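Local structure of adenosine deaminase (Burkholderia ambifaria, 4GXW) at residues R96-Y101 with A113-N118; D132-I137 with N177-V182; P156-E161 with V168-W173; D172-K175 with E181-G184; R204-R207 with R212-A215. The protein binds zinc and probably deaminates adenine or a related purine. All blocks are in the same frame, centred on the assembly; numbering follows the deposited sequence. Where two conformers were deposited one is given.

Contact 1. Residues R96-Y101 with A113-N118; sequences RIAYEY and AEFFWN
Helix 96-101 packs across strand 113-117 with Tyr101 and Phe115 in contact; the two axes come within 11.3 Å and run obliquely antiparallel, at 146°. This is helix-on-sheet packing in a TIM barrel, the fold of the metallo-dependent hydrolases. Helix 91-106 lies outside the barrel wall, and strand 110-117 is part of that wall.

The main pair is aromatic. Tyr101 turns the edge of its ring toward the face of Phe115, in an offset T-shaped arrangement with the ring centroids 5.6 Å apart and the planes at 69°. The leading atom is Tyr101 CE2, which lies 3.8 Å from Phe115 CB. Tyr101 CE2 is also 3.8 Å from Phe115 CD1. The Phe115 ring stands between its own backbone N and carbonyl carbon (chi1 62°), a rotation that helps set one face toward Tyr101 CD2. The two side chains slide past each other in opposite directions.

Ala98, about one helical turn before Tyr101, adds a smaller apolar contact. Its CB is 4.3 Å from Phe115 CZ, at the far end of that ring. Met141 and Leu154 also touch Phe115, from helix 130-148 and strand 151-159.

The polar end of Tyr101 is buried but satisfied: OH hydrogen-bonds to Glu33 OE1, on the neighbouring strand 31-33. The zinc ligands His35 and His37 follow shortly after Glu33 in the chain. The same hydroxyl passes beside Ala113, with Tyr101 OH 3.5 Å from Ala113 CB.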
# COMPACT_ATOMS: atom_id res chain seq x y z
N ARG A 96 -7.37 -14.40 10.02
CA ARG A 96 -6.60 -13.82 11.12
C ARG A 96 -5.72 -12.65 10.68
O ARG A 96 -5.72 -11.58 11.31
CB ARG A 96 -5.76 -14.88 11.84
CG ARG A 96 -4.98 -14.32 13.01
CD ARG A 96 -4.23 -15.41 13.74
NE ARG A 96 -3.43 -14.85 14.83
CZ ARG A 96 -2.73 -15.57 15.70
NH1 ARG A 96 -2.73 -16.89 15.62
NH2 ARG A 96 -2.03 -14.97 16.64
N ILE A 97 -4.95 -12.84 9.62
CA ILE A 97 -4.03 -11.77 9.24
C ILE A 97 -4.76 -10.56 8.66
O ILE A 97 -4.30 -9.43 8.84
CB ILE A 97 -2.84 -12.25 8.36
CG1 ILE A 97 -3.30 -12.83 7.03
CG2 ILE A 97 -1.99 -13.26 9.14
CD1 ILE A 97 -2.14 -13.10 6.09
N ALA A 98 -5.90 -10.77 8.01
CA ALA A 98 -6.71 -9.65 7.54
C ALA A 98 -7.25 -8.85 8.72
O ALA A 98 -7.17 -7.62 8.75
CB ALA A 98 -7.84 -10.13 6.63
N TYR A 99 -7.78 -9.56 9.72
CA TYR A 99 -8.36 -8.93 10.89
C TYR A 99 -7.28 -8.16 11.66
O TYR A 99 -7.52 -7.02 12.08
CB TYR A 99 -9.00 -9.99 11.78
CG TYR A 99 -9.61 -9.49 13.07
CD1 TYR A 99 -10.88 -8.92 13.08
CD2 TYR A 99 -8.93 -9.61 14.28
CE1 TYR A 99 -11.45 -8.48 14.26
CE2 TYR A 99 -9.50 -9.17 15.47
CZ TYR A 99 -10.76 -8.61 15.45
OH TYR A 99 -11.33 -8.16 16.63
N GLU A 100 -6.11 -8.76 11.82
CA GLU A 100 -5.03 -8.11 12.58
C GLU A 100 -4.45 -6.90 11.86
O GLU A 100 -4.12 -5.90 12.50
CB GLU A 100 -3.94 -9.12 12.97
CG GLU A 100 -4.45 -10.16 13.95
CD GLU A 100 -3.40 -11.13 14.44
OE1 GLU A 100 -2.24 -11.07 13.99
OE2 GLU A 100 -3.75 -11.98 15.31
N TYR A 101 -4.33 -6.98 10.54
CA TYR A 101 -3.90 -5.82 9.75
C TYR A 101 -4.88 -4.67 9.94
O TYR A 101 -4.48 -3.54 10.25
CB TYR A 101 -3.73 -6.17 8.26
CG TYR A 101 -3.82 -4.93 7.39
CD1 TYR A 101 -2.92 -3.88 7.55
CD2 TYR A 101 -4.83 -4.80 6.45
CE1 TYR A 101 -3.02 -2.73 6.77
CE2 TYR A 101 -4.94 -3.66 5.68
CZ TYR A 101 -4.04 -2.63 5.84
OH TYR A 101 -4.16 -1.50 5.05
N ALA A 113 -9.38 1.06 4.38
CA ALA A 113 -8.17 0.42 3.88
C ALA A 113 -8.49 -0.49 2.69
O ALA A 113 -9.38 -1.34 2.78
CB ALA A 113 -7.49 -0.40 4.98
N GLU A 114 -7.75 -0.33 1.60
CA GLU A 114 -7.86 -1.24 0.46
C GLU A 114 -6.53 -1.95 0.37
O GLU A 114 -5.48 -1.29 0.28
CB GLU A 114 -8.18 -0.46 -0.82
CG GLU A 114 -9.39 0.46 -0.62
CD GLU A 114 -9.84 1.19 -1.87
OE1 GLU A 114 -9.29 0.93 -2.96
OE2 GLU A 114 -10.75 2.03 -1.75
N PHE A 115 -6.55 -3.28 0.42
CA PHE A 115 -5.32 -4.06 0.55
C PHE A 115 -5.21 -5.18 -0.48
O PHE A 115 -6.22 -5.72 -0.95
CB PHE A 115 -5.13 -4.56 1.99
CG PHE A 115 -6.21 -5.50 2.47
CD1 PHE A 115 -7.38 -5.01 3.04
CD2 PHE A 115 -6.05 -6.87 2.38
CE1 PHE A 115 -8.37 -5.90 3.51
CE2 PHE A 115 -7.02 -7.74 2.85
CZ PHE A 115 -8.19 -7.25 3.40
N PHE A 116 -3.97 -5.51 -0.82
CA PHE A 116 -3.64 -6.47 -1.87
C PHE A 116 -3.44 -7.89 -1.32
O PHE A 116 -2.81 -8.08 -0.28
CB PHE A 116 -2.34 -6.07 -2.56
CG PHE A 116 -2.36 -4.71 -3.23
CD1 PHE A 116 -3.40 -4.33 -4.07
CD2 PHE A 116 -1.34 -3.79 -2.99
CE1 PHE A 116 -3.40 -3.08 -4.68
CE2 PHE A 116 -1.35 -2.54 -3.61
CZ PHE A 116 -2.38 -2.19 -4.45
N TRP A 117 -3.94 -8.87 -2.07
CA TRP A 117 -3.73 -10.29 -1.75
C TRP A 117 -3.54 -11.01 -3.06
O TRP A 117 -4.30 -10.78 -4.00
CB TRP A 117 -4.95 -10.85 -1.02
CG TRP A 117 -5.10 -12.35 -1.08
CD1 TRP A 117 -4.21 -13.30 -0.63
CD2 TRP A 117 -6.21 -13.09 -1.62
NE1 TRP A 117 -4.71 -14.57 -0.85
CE2 TRP A 117 -5.94 -14.46 -1.45
CE3 TRP A 117 -7.43 -12.71 -2.21
CZ2 TRP A 117 -6.82 -15.45 -1.88
CZ3 TRP A 117 -8.30 -13.69 -2.61
CH2 TRP A 117 -7.99 -15.04 -2.45
N ASN A 118 -2.52 -11.87 -3.15
CA ASN A 118 -2.28 -12.66 -4.36
C ASN A 118 -2.94 -14.04 -4.29
O ASN A 118 -2.44 -14.94 -3.63
CB ASN A 118 -0.79 -12.84 -4.63
CG ASN A 118 -0.04 -11.54 -4.72
OD1 ASN A 118 0.58 -11.11 -3.74
ND2 ASN A 118 -0.05 -10.91 -5.90

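Contact 2. Residues D132-I137 with N177-V182; sequences DAQAAI and NRADEV
Gln134 reaches from helix 130-148 to the loop after helix 164-176 and hydrogen-bonds to its backbone. NE2 donates to the carbonyl O of Asn177 at 2.9 Å, with an N-H...O angle of 165°. The bond lies in the carbonyl plane and close to the plane of the glutamine amide. One polar bond thus ties the loop directly to the helix.

Apolar groups line the same amide. The Gln134 and Val182 side chains approach each other from opposite directions, and Val182 CG2 lies 3.6 Å from Gln134 OE1. Ala179 CB is 4.1 Å from Gln134 NE2. The Asn177 side chain slides past the glutamine, with the two amide planes 80° apart.

The glutamine is held at both ends of its amide, since OE1 hydrogen-bonds to Tyr130 OH one turn earlier in the helix. Its CG is opposite the backbone N (chi1 -168°) and the chain is extended beyond it, which gives the reach. On the loop side, Asn177 ND2 binds Trp173 O. A type I turn from Ala179 to Val182, closed by Val182 N to Ala179 O, brings the valine back toward Gln134.

Leu154 of strand 151-159 touches both Gln134 and Val182, and helix 91-106 packs on Ala133 and Ile137.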
# COMPACT_ATOMS: atom_id res chain seq x y z
N ASP A 132 -12.87 -20.50 -0.56
CA ASP A 132 -12.65 -20.55 0.88
C ASP A 132 -11.71 -19.45 1.36
O ASP A 132 -11.92 -18.87 2.42
CB ASP A 132 -12.10 -21.92 1.29
CG ASP A 132 -13.04 -23.04 0.93
OD1 ASP A 132 -14.27 -22.84 1.07
OD2 ASP A 132 -12.56 -24.12 0.52
N ALA A 133 -10.68 -19.17 0.57
CA ALA A 133 -9.73 -18.12 0.93
C ALA A 133 -10.41 -16.75 0.95
O ALA A 133 -10.26 -15.98 1.90
CB ALA A 133 -8.56 -18.12 -0.03
N GLN A 134 -11.15 -16.43 -0.11
CA GLN A 134 -11.82 -15.14 -0.18
C GLN A 134 -12.86 -15.00 0.94
O GLN A 134 -12.95 -13.94 1.56
CB GLN A 134 -12.48 -14.89 -1.55
CG GLN A 134 -12.90 -13.44 -1.72
CD GLN A 134 -13.87 -13.22 -2.85
OE1 GLN A 134 -13.48 -12.89 -3.98
NE2 GLN A 134 -15.15 -13.37 -2.56
N ALA A 135 -13.62 -16.06 1.19
CA ALA A 135 -14.61 -16.00 2.26
C ALA A 135 -13.96 -15.71 3.61
O ALA A 135 -14.49 -14.94 4.41
CB ALA A 135 -15.43 -17.28 2.32
N ALA A 136 -12.80 -16.31 3.85
CA ALA A 136 -12.11 -16.12 5.12
C ALA A 136 -11.61 -14.68 5.27
O ALA A 136 -11.74 -14.06 6.33
CB ALA A 136 -10.97 -17.10 5.26
N ILE A 137 -11.01 -14.15 4.20
CA ILE A 137 -10.56 -12.76 4.25
C ILE A 137 -11.73 -11.81 4.47
O ILE A 137 -11.64 -10.89 5.28
CB ILE A 137 -9.77 -12.39 2.96
CG1 ILE A 137 -8.47 -13.20 2.89
CG2 ILE A 137 -9.45 -10.89 2.95
CD1 ILE A 137 -7.76 -13.13 1.55
N ASN A 177 -17.32 -15.53 -7.38
CA ASN A 177 -17.43 -15.30 -5.95
C ASN A 177 -17.64 -13.83 -5.63
O ASN A 177 -16.89 -13.25 -4.84
CB ASN A 177 -16.15 -15.76 -5.24
CG ASN A 177 -15.96 -17.25 -5.31
OD1 ASN A 177 -16.47 -18.00 -4.47
ND2 ASN A 177 -15.20 -17.71 -6.31
N ARG A 178 -18.65 -13.21 -6.23
CA ARG A 178 -18.82 -11.77 -6.06
C ARG A 178 -19.16 -11.41 -4.62
O ARG A 178 -19.93 -12.11 -3.95
CB ARG A 178 -19.87 -11.22 -7.02
CG ARG A 178 -19.41 -11.16 -8.47
CD ARG A 178 -20.46 -10.50 -9.35
NE ARG A 178 -20.06 -10.43 -10.76
CZ ARG A 178 -19.37 -9.43 -11.30
NH1 ARG A 178 -18.99 -8.41 -10.55
NH2 ARG A 178 -19.06 -9.45 -12.58
N ALA A 179 -18.57 -10.33 -4.14
CA ALA A 179 -18.83 -9.82 -2.80
C ALA A 179 -18.58 -8.33 -2.83
O ALA A 179 -17.67 -7.87 -3.51
CB ALA A 179 -17.92 -10.50 -1.79
N ASP A 180 -19.38 -7.58 -2.07
CA ASP A 180 -19.24 -6.13 -2.04
C ASP A 180 -17.85 -5.69 -1.59
O ASP A 180 -17.37 -4.64 -1.99
CB ASP A 180 -20.31 -5.50 -1.13
CG ASP A 180 -21.70 -5.58 -1.72
OD1 ASP A 180 -21.84 -5.96 -2.90
OD2 ASP A 180 -22.67 -5.24 -1.00
N GLU A 181 -17.21 -6.51 -0.76
CA GLU A 181 -15.87 -6.21 -0.26
C GLU A 181 -14.77 -6.27 -1.31
O GLU A 181 -13.70 -5.69 -1.12
CB GLU A 181 -15.52 -7.18 0.87
CG GLU A 181 -16.18 -6.87 2.20
CD GLU A 181 -17.61 -7.37 2.30
OE1 GLU A 181 -18.09 -8.07 1.39
OE2 GLU A 181 -18.26 -7.05 3.32
N VAL A 182 -15.02 -6.99 -2.41
CA VAL A 182 -13.97 -7.26 -3.38
C VAL A 182 -14.18 -6.35 -4.59
O VAL A 182 -15.12 -6.54 -5.36
CB VAL A 182 -13.97 -8.75 -3.77
CG1 VAL A 182 -12.85 -9.05 -4.76
CG2 VAL A 182 -13.82 -9.61 -2.53

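Contact 3. Residues P156-E161 with V168-W173; sequences PSIDRE and VAIVDW
Ile170 points from helix 164-176 onto strand 151-159 and lies over the backbone between Ser157 and Ile158. Its CD1 is 3.8 Å from Ile158 CA and 3.7 Å from the carbonyl O of Ser157. The other branch, CG2, meets a different residue: it is 4.0 Å from Pro156 CB. The two branches therefore cover successive positions along the strand. Ile170 CG1 is opposite the carbonyl carbon (chi1 -68°) and the chain stays extended to CD1 (chi2 172°), which brings the terminal methyl down to the strand.

The flank of this methyl is met by Ile158, whose CG1 is 4.2 Å from Ile170 CD1.

Helix and strand belong to one beta-alpha-beta unit of the TIM barrel, made of strand 151-159, helix 164-176 and strand 184-188. Their axes approach to 8.8 Å and run nearly antiparallel, at 161°. Thr120 of helix 119-126 also touches Ile170, and Tyr203 of helix 200-208 touches Ile158.

The turn after the strand is held by polar bonds. Asp159 OD1 accepts from Glu161 N at 3.2 Å, an Asx turn, while Asp159 OD2 forms a salt bridge with Arg81. Ser157 points away from the helix, toward the zinc side of the barrel.

Between these two segments the contact is van der Waals packing, without a polar bond. Ser157 O, against which the methyl rests, has its polar partner elsewhere. Asn118, just past strand 110-117, supplies an ND2 donor to this carbonyl, which is consistent with a methyl lying beside it.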
# COMPACT_ATOMS: atom_id res chain seq x y z
N PRO A 156 -7.71 -8.46 -5.05
CA PRO A 156 -6.94 -9.61 -5.53
C PRO A 156 -5.95 -9.12 -6.58
O PRO A 156 -6.32 -8.34 -7.46
CB PRO A 156 -8.01 -10.53 -6.12
CG PRO A 156 -9.27 -10.15 -5.37
CD PRO A 156 -9.16 -8.66 -5.18
N SER A 157 -4.70 -9.58 -6.49
CA SER A 157 -3.64 -9.00 -7.29
C SER A 157 -2.87 -10.05 -8.07
O SER A 157 -2.52 -11.11 -7.55
CB SER A 157 -2.69 -8.19 -6.42
OG SER A 157 -3.37 -7.09 -5.84
N ILE A 158 -2.62 -9.72 -9.33
CA ILE A 158 -1.87 -10.59 -10.22
C ILE A 158 -0.43 -10.73 -9.76
O ILE A 158 0.21 -9.74 -9.38
CB ILE A 158 -1.89 -10.00 -11.64
CG1 ILE A 158 -3.33 -9.97 -12.18
CG2 ILE A 158 -0.93 -10.75 -12.56
CD1 ILE A 158 -3.51 -9.01 -13.34
N ASP A 159 0.07 -11.96 -9.72
CA ASP A 159 1.48 -12.25 -9.48
C ASP A 159 2.15 -12.20 -10.85
O ASP A 159 2.05 -13.14 -11.63
CB ASP A 159 1.59 -13.65 -8.85
CG ASP A 159 3.02 -14.08 -8.59
OD1 ASP A 159 3.97 -13.43 -9.07
OD2 ASP A 159 3.16 -15.12 -7.91
N ARG A 160 2.80 -11.09 -11.16
CA ARG A 160 3.30 -10.89 -12.52
C ARG A 160 4.47 -11.80 -12.89
O ARG A 160 4.87 -11.84 -14.05
CB ARG A 160 3.65 -9.42 -12.77
CG ARG A 160 4.97 -8.97 -12.15
CD ARG A 160 5.03 -7.45 -12.00
NE ARG A 160 4.83 -6.77 -13.29
CZ ARG A 160 4.32 -5.55 -13.44
NH1 ARG A 160 3.97 -4.82 -12.39
NH2 ARG A 160 4.15 -5.06 -14.67
N GLU A 161 5.01 -12.53 -11.92
CA GLU A 161 6.07 -13.48 -12.21
C GLU A 161 5.54 -14.79 -12.78
O GLU A 161 6.31 -15.60 -13.28
CB GLU A 161 6.92 -13.73 -10.96
CG GLU A 161 7.63 -12.46 -10.48
CD GLU A 161 8.43 -12.67 -9.22
OE1 GLU A 161 8.89 -13.81 -8.97
OE2 GLU A 161 8.59 -11.70 -8.45
N VAL A 168 -5.78 -14.20 -15.73
CA VAL A 168 -7.15 -14.43 -16.18
C VAL A 168 -7.90 -15.30 -15.18
O VAL A 168 -9.08 -15.05 -14.89
CB VAL A 168 -7.17 -15.04 -17.61
CG1 VAL A 168 -8.60 -15.44 -18.01
CG2 VAL A 168 -6.60 -14.04 -18.61
N ALA A 169 -7.22 -16.31 -14.63
CA ALA A 169 -7.84 -17.19 -13.64
C ALA A 169 -8.36 -16.42 -12.42
O ALA A 169 -9.42 -16.74 -11.88
CB ALA A 169 -6.87 -18.31 -13.22
N ILE A 170 -7.63 -15.39 -12.01
CA ILE A 170 -8.07 -14.57 -10.88
C ILE A 170 -9.40 -13.88 -11.15
O ILE A 170 -10.31 -13.89 -10.30
CB ILE A 170 -7.03 -13.49 -10.53
CG1 ILE A 170 -5.77 -14.15 -9.97
CG2 ILE A 170 -7.59 -12.46 -9.55
CD1 ILE A 170 -4.63 -13.19 -9.78
N VAL A 171 -9.53 -13.29 -12.33
CA VAL A 171 -10.77 -12.62 -12.68
C VAL A 171 -11.92 -13.62 -12.75
O VAL A 171 -13.03 -13.33 -12.29
CB VAL A 171 -10.65 -11.79 -13.98
CG1 VAL A 171 -11.95 -11.04 -14.24
CG2 VAL A 171 -9.50 -10.79 -13.86
N ASP A 172 -11.65 -14.81 -13.29
CA ASP A 172 -12.64 -15.90 -13.30
C ASP A 172 -13.10 -16.23 -11.87
O ASP A 172 -14.30 -16.34 -11.60
CB ASP A 172 -12.07 -17.17 -13.97
CG ASP A 172 -11.88 -17.02 -15.48
OD1 ASP A 172 -12.53 -16.15 -16.10
OD2 ASP A 172 -11.08 -17.80 -16.04
N TRP A 173 -12.14 -16.37 -10.97
CA TRP A 173 -12.47 -16.64 -9.57
C TRP A 173 -13.33 -15.54 -8.97
O TRP A 173 -14.29 -15.81 -8.25
CB TRP A 173 -11.19 -16.80 -8.74
CG TRP A 173 -10.52 -18.12 -8.90
CD1 TRP A 173 -11.12 -19.33 -9.09
CD2 TRP A 173 -9.11 -18.36 -8.88
NE1 TRP A 173 -10.16 -20.31 -9.19
CE2 TRP A 173 -8.92 -19.74 -9.07
CE3 TRP A 173 -7.99 -17.55 -8.71
CZ2 TRP A 173 -7.65 -20.33 -9.10
CZ3 TRP A 173 -6.73 -18.13 -8.74
CH2 TRP A 173 -6.58 -19.50 -8.95

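Contact 4. Residues D172-K175 with E181-G184; sequences DWMK and EVAG
Val182 is the first residue of segment 181-184 to meet helix 172-175, and it does so through CG1. That methyl is 4.0 Å from Met174 CE. The branch is opposite its own backbone N (chi1 -178°). Val182 also borders helix 130-148, so one valine packs against two helices.

Ala183 points the other way and is held through its backbone, which bonds to Leu154 and Arg212 on the strands to either side.

Gly184 ends the segment and opens strand 184-188. It presents its carbonyl, and Met174 CE lies 3.7 Å from Gly184 O and 4.0 Å from Gly184 C.

Met174 thus makes both contacts with one atom, its terminal methyl. The side chain leaves the helix nearly extended (chi2 168°) and then turns about the CG-SD bond (chi3 64°). This turn directs CE toward the loop. Around it, Tyr130, Pro156 and Phe211 also touch Met174, so the thioether lies in a buried, largely apolar setting.

A helix end packed on the loop that leads into the next parallel strand is the return half of a beta-alpha-beta crossover, the repeating unit of a TIM barrel.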
# COMPACT_ATOMS: atom_id res chain seq x y z
N ASP A 172 -11.65 -14.81 -13.29
CA ASP A 172 -12.64 -15.90 -13.30
C ASP A 172 -13.10 -16.23 -11.87
O ASP A 172 -14.30 -16.34 -11.60
CB ASP A 172 -12.07 -17.17 -13.97
CG ASP A 172 -11.88 -17.02 -15.48
OD1 ASP A 172 -12.53 -16.15 -16.10
OD2 ASP A 172 -11.08 -17.80 -16.04
N TRP A 173 -12.14 -16.37 -10.97
CA TRP A 173 -12.47 -16.64 -9.57
C TRP A 173 -13.33 -15.54 -8.97
O TRP A 173 -14.29 -15.81 -8.25
CB TRP A 173 -11.19 -16.80 -8.74
CG TRP A 173 -10.52 -18.12 -8.90
CD1 TRP A 173 -11.12 -19.33 -9.09
CD2 TRP A 173 -9.11 -18.36 -8.88
NE1 TRP A 173 -10.16 -20.31 -9.19
CE2 TRP A 173 -8.92 -19.74 -9.07
CE3 TRP A 173 -7.99 -17.55 -8.71
CZ2 TRP A 173 -7.65 -20.33 -9.10
CZ3 TRP A 173 -6.73 -18.13 -8.74
CH2 TRP A 173 -6.58 -19.50 -8.95
N MET A 174 -12.97 -14.29 -9.25
CA MET A 174 -13.69 -13.14 -8.70
C MET A 174 -15.14 -13.10 -9.19
O MET A 174 -16.05 -12.85 -8.40
CB MET A 174 -12.98 -11.83 -9.05
CG MET A 174 -11.64 -11.67 -8.31
SD MET A 174 -10.64 -10.31 -8.95
CE MET A 174 -11.68 -8.89 -8.56
N LYS A 175 -15.34 -13.36 -10.48
CA LYS A 175 -16.68 -13.40 -11.05
C LYS A 175 -17.56 -14.49 -10.43
O LYS A 175 -18.78 -14.31 -10.32
CB LYS A 175 -16.60 -13.62 -12.57
CG LYS A 175 -16.17 -12.38 -13.33
CD LYS A 175 -16.17 -12.61 -14.85
CE LYS A 175 -14.92 -13.35 -15.30
NZ LYS A 175 -14.72 -13.27 -16.79
N GLU A 181 -17.21 -6.51 -0.76
CA GLU A 181 -15.87 -6.21 -0.26
C GLU A 181 -14.77 -6.27 -1.31
O GLU A 181 -13.70 -5.69 -1.12
CB GLU A 181 -15.52 -7.18 0.87
CG GLU A 181 -16.18 -6.87 2.20
CD GLU A 181 -17.61 -7.37 2.30
OE1 GLU A 181 -18.09 -8.07 1.39
OE2 GLU A 181 -18.26 -7.05 3.32
N VAL A 182 -15.02 -6.99 -2.41
CA VAL A 182 -13.97 -7.26 -3.38
C VAL A 182 -14.18 -6.35 -4.59
O VAL A 182 -15.12 -6.54 -5.36
CB VAL A 182 -13.97 -8.75 -3.77
CG1 VAL A 182 -12.85 -9.05 -4.76
CG2 VAL A 182 -13.82 -9.61 -2.53
N ALA A 183 -13.30 -5.37 -4.74
CA ALA A 183 -13.58 -4.19 -5.56
C ALA A 183 -12.86 -4.13 -6.90
O ALA A 183 -13.30 -3.43 -7.80
CB ALA A 183 -13.29 -2.93 -4.76
N GLY A 184 -11.73 -4.83 -7.03
CA GLY A 184 -10.96 -4.72 -8.26
C GLY A 184 -9.68 -5.50 -8.19
O GLY A 184 -9.47 -6.23 -7.21

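Contact 5. Residues R204-R207 with R212-A215; sequences RDAR and RTTA
This is helix-to-strand packing inside one beta-alpha-beta unit of the TIM barrel, where helix 200-208 turns back into strand 212-217. One methyl carries the direct contact. Thr213 CG2 lies 3.8 Å from Arg207 CG and 4.0 Å from Ala206 CB, so it rests against two successive residues of the helix. Only the aliphatic part of the arginine takes part in this packing, and the arginine and threonine side chains cross at about a right angle.

The rotation of Thr213 separates its two branches. OG1 stands between the backbone N and the carbonyl carbon (chi1 74°), while CG2 is opposite the carbonyl carbon. The hydroxyl then meets a water at 2.8 Å from Thr213 OG1 and donates to it. The same water accepts a weak bond from Arg207 NE, also at 2.8 Å. The bend of Arg207 at chi3 (82°) helps bring NE to that water.

Ile185 of the adjacent strand touches both Ala206 and Thr213. His235, in a loop, touches Arg207.

The chemistry is divided: apolar packing on the methyl side, and a water bridge on the hydroxyl side that satisfies Thr213 OG1 as a donor without a direct bond to the arginine.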
# COMPACT_ATOMS: atom_id res chain seq x y z
N ARG A 204 -8.60 -6.47 -19.36
CA ARG A 204 -9.81 -6.41 -20.18
C ARG A 204 -10.96 -7.13 -19.49
O ARG A 204 -12.08 -6.60 -19.39
CB ARG A 204 -9.58 -7.07 -21.54
CG ARG A 204 -10.84 -7.15 -22.41
CD ARG A 204 -10.70 -8.20 -23.49
NE ARG A 204 -10.71 -9.55 -22.94
CZ ARG A 204 -10.62 -10.66 -23.67
NH1 ARG A 204 -10.50 -10.58 -24.99
NH2 ARG A 204 -10.64 -11.84 -23.07
N ASP A 205 -10.70 -8.34 -19.01
CA ASP A 205 -11.73 -9.14 -18.38
C ASP A 205 -12.23 -8.49 -17.09
O ASP A 205 -13.43 -8.50 -16.82
CB ASP A 205 -11.23 -10.56 -18.08
CG ASP A 205 -11.06 -11.41 -19.32
OD1 ASP A 205 -11.38 -10.96 -20.44
OD2 ASP A 205 -10.61 -12.56 -19.16
N ALA A 206 -11.32 -7.93 -16.29
CA ALA A 206 -11.73 -7.31 -15.02
C ALA A 206 -12.66 -6.14 -15.26
O ALA A 206 -13.70 -6.02 -14.62
CB ALA A 206 -10.51 -6.88 -14.22
N ARG A 207 -12.28 -5.29 -16.22
CA ARG A 207 -13.08 -4.11 -16.54
C ARG A 207 -14.42 -4.53 -17.13
O ARG A 207 -15.46 -3.95 -16.80
CB ARG A 207 -12.31 -3.15 -17.45
CG ARG A 207 -11.09 -2.56 -16.75
CD ARG A 207 -10.49 -1.40 -17.52
NE ARG A 207 -11.20 -0.14 -17.26
CZ ARG A 207 -11.73 0.64 -18.20
NH1 ARG A 207 -11.64 0.32 -19.48
NH2 ARG A 207 -12.35 1.76 -17.85
N ARG A 212 -12.89 -2.33 -10.80
CA ARG A 212 -11.85 -1.31 -10.93
C ARG A 212 -10.49 -1.99 -11.04
O ARG A 212 -10.36 -3.19 -10.74
CB ARG A 212 -11.87 -0.35 -9.75
CG ARG A 212 -13.07 0.59 -9.76
CD ARG A 212 -13.04 1.38 -8.49
NE ARG A 212 -13.89 2.56 -8.43
CZ ARG A 212 -14.95 2.67 -7.63
NH1 ARG A 212 -15.31 1.65 -6.87
NH2 ARG A 212 -15.65 3.79 -7.61
N THR A 213 -9.49 -1.25 -11.52
CA THR A 213 -8.16 -1.81 -11.64
C THR A 213 -7.09 -0.81 -11.23
O THR A 213 -7.25 0.41 -11.37
CB THR A 213 -7.85 -2.34 -13.08
OG1 THR A 213 -7.63 -1.25 -13.98
CG2 THR A 213 -8.95 -3.25 -13.64
N THR A 214 -5.99 -1.35 -10.74
CA THR A 214 -4.80 -0.58 -10.42
C THR A 214 -3.59 -1.41 -10.85
O THR A 214 -3.74 -2.57 -11.24
CB THR A 214 -4.74 -0.20 -8.91
OG1 THR A 214 -3.63 0.68 -8.68
CG2 THR A 214 -4.62 -1.44 -8.03
N ALA A 215 -2.40 -0.82 -10.83
CA ALA A 215 -1.20 -1.54 -11.23
C ALA A 215 0.06 -0.93 -10.65
O ALA A 215 0.22 0.29 -10.67
CB ALA A 215 -1.08 -1.57 -12.76
O HOH W 1 -9.90 0.18 -14.80

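The five contacts lie around neighbouring helix-strand layers of the barrel. Contacts 1, 3 and 5 reach the same parallel sheet, and contacts 2 and 4 meet at Val182. Ile137 CD1 of contact 2 packs on Trp117 CD2 of contact 1 at 3.5 Å. Contacts 3 and 4 share helix 164-176, and Met174 SD lies 3.8 Å from Pro156 CG. Contact 5 joins contact 3 where Val171 CG1 is 3.8 Å from Ala206 N. Zinc is bound by His35, His37, His216 and Asp301. The Ser157 side chain of contact 3 is about 8 Å from the zinc and the Phe115 side chain of contact 1 about 10 Å. Contacts 2 and 4 lie away from the site.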